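Local coordinates for protein calmodulin binding transcription activator 1 (Homo sapiens, PDB 2CXK) that activates transcription in the nucleus as a sequence-specific DNA-binding protein that may interact with calmodulin, and is represented here by its TIG (IPT) domain, at residues Leu51-Pro54 and Gly55-Arg58. Residues are numbered along the deposited sequence; the frame is centred on the assembly and turned at random.
Sequences LIQP and GVLR
R58 carries its CG trans to the backbone N and bends at chi3 (65°), a kink that lays one face of the guanidinium against CD1 of I52; the CG1 of I52, anti to its carbonyl carbon, extends across the strand at about a right angle to the arginine. The two meet in a tight beta hairpin of the immunoglobulin-like TIG domain, where a type II turn, Q53 to V56, joins strands 45-53 and 56-60. I52 CD1 sits 3.8 Å above the guanidinium plane of R58, offset toward its rim, and I52 CG1 lies 3.7 Å from R58 CB. Two backbone bonds define the turn and the bulge beside it. V56 N donates to Q53 O at 2.9 Å with an N-H...O angle of 154°, closing the turn. I52 N, rather than Q53 N, reaches V56 O, also at 2.9 Å but more bent at 132°; together with the pairs L51-L57 and Q53-V56, this one-residue shift in register marks a beta bulge at I52, where the chain turns a corner. V56 O also receives the CA-H of L51. At the third position of the turn, G55 has a positive phi and no side chain to crowd P54 O, and the residue is buried, its backbone hydrogen-bonded to G29 and W31. The faces of the hairpin serve different neighbours. L51 and L57 meet on the face that packs on W31, while Q53 and V56 share the other, facing a second subunit, whose T10 and G29 hold the Q53 amide by hydrogen bonds. On that side Q53 CG rests 3.9 Å from V56 CG2, while V56 CG1 touches I52 CB at 3.8 Å.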
loop_
_atom_site.group_PDB
_atom_site.type_symbol
_atom_site.label_atom_id
_atom_site.label_comp_id
_atom_site.label_asym_id
_atom_site.label_seq_id
_atom_site.Cartn_x
_atom_site.Cartn_y
_atom_site.Cartn_z
ATOM N N LEU A 51 -9.396 -5.514 -7.301
ATOM C CA LEU A 51 -8.215 -5.358 -8.130
ATOM C C LEU A 51 -8.195 -3.912 -8.629
ATOM O O LEU A 51 -8.878 -3.574 -9.590
ATOM C CB LEU A 51 -8.268 -6.316 -9.321
ATOM C CG LEU A 51 -7.011 -6.271 -10.197
ATOM C CD1 LEU A 51 -5.849 -6.927 -9.449
ATOM C CD2 LEU A 51 -7.278 -6.970 -11.531
ATOM N N ILE A 52 -7.424 -3.066 -7.950
ATOM C CA ILE A 52 -7.289 -1.647 -8.280
ATOM C C ILE A 52 -6.777 -1.482 -9.705
ATOM O O ILE A 52 -7.218 -0.616 -10.459
ATOM C CB ILE A 52 -6.281 -0.965 -7.316
ATOM C CG1 ILE A 52 -6.828 -0.992 -5.884
ATOM C CG2 ILE A 52 -5.972 0.450 -7.789
ATOM C CD1 ILE A 52 -8.210 -0.372 -5.736
ATOM N N GLN A 53 -5.812 -2.319 -10.041
ATOM C CA GLN A 53 -5.202 -2.342 -11.355
ATOM C C GLN A 53 -4.365 -3.603 -11.347
ATOM O O GLN A 53 -4.136 -4.191 -10.292
ATOM C CB GLN A 53 -4.324 -1.108 -11.576
ATOM C CG GLN A 53 -3.181 -0.962 -10.597
ATOM C CD GLN A 53 -2.370 0.287 -10.868
ATOM O OE1 GLN A 53 -2.897 1.398 -10.834
ATOM N NE2 GLN A 53 -1.086 0.113 -11.148
ATOM N N PRO A 54 -3.904 -4.052 -12.519
ATOM C CA PRO A 54 -3.101 -5.272 -12.536
ATOM C C PRO A 54 -2.009 -5.292 -11.474
ATOM O O PRO A 54 -1.219 -4.356 -11.363
ATOM C CB PRO A 54 -2.531 -5.286 -13.952
ATOM C CG PRO A 54 -3.619 -4.641 -14.748
ATOM C CD PRO A 54 -4.025 -3.479 -13.871
ATOM N N GLY A 55 -1.991 -6.358 -10.681
ATOM C CA GLY A 55 -0.977 -6.519 -9.658
ATOM C C GLY A 55 -1.230 -5.832 -8.333
ATOM O O GLY A 55 -0.413 -5.951 -7.420
ATOM N N VAL A 56 -2.357 -5.135 -8.213
ATOM C CA VAL A 56 -2.662 -4.416 -6.979
ATOM C C VAL A 56 -4.039 -4.711 -6.414
ATOM O O VAL A 56 -5.049 -4.398 -7.034
ATOM C CB VAL A 56 -2.562 -2.899 -7.200
ATOM C CG1 VAL A 56 -2.906 -2.152 -5.911
ATOM C CG2 VAL A 56 -1.160 -2.550 -7.686
ATOM N N LEU A 57 -4.070 -5.313 -5.230
ATOM C CA LEU A 57 -5.332 -5.617 -4.562
ATOM C C LEU A 57 -5.528 -4.698 -3.359
ATOM O O LEU A 57 -4.568 -4.369 -2.660
ATOM C CB LEU A 57 -5.345 -7.065 -4.071
ATOM C CG LEU A 57 -5.574 -8.095 -5.170
ATOM C CD1 LEU A 57 -5.349 -9.510 -4.638
ATOM C CD2 LEU A 57 -6.983 -7.914 -5.683
ATOM N N ARG A 58 -6.774 -4.300 -3.128
ATOM C CA ARG A 58 -7.119 -3.451 -1.991
ATOM C C ARG A 58 -8.194 -4.131 -1.154
ATOM O O ARG A 58 -9.159 -4.669 -1.683
ATOM C CB ARG A 58 -7.668 -2.099 -2.451
ATOM C CG ARG A 58 -8.172 -1.213 -1.289
ATOM C CD ARG A 58 -9.122 -0.109 -1.766
ATOM N NE ARG A 58 -10.365 -0.648 -2.319
ATOM C CZ ARG A 58 -11.209 0.034 -3.089
ATOM N NH1 ARG A 58 -10.956 1.296 -3.414
ATOM N NH2 ARG A 58 -12.314 -0.550 -3.537
#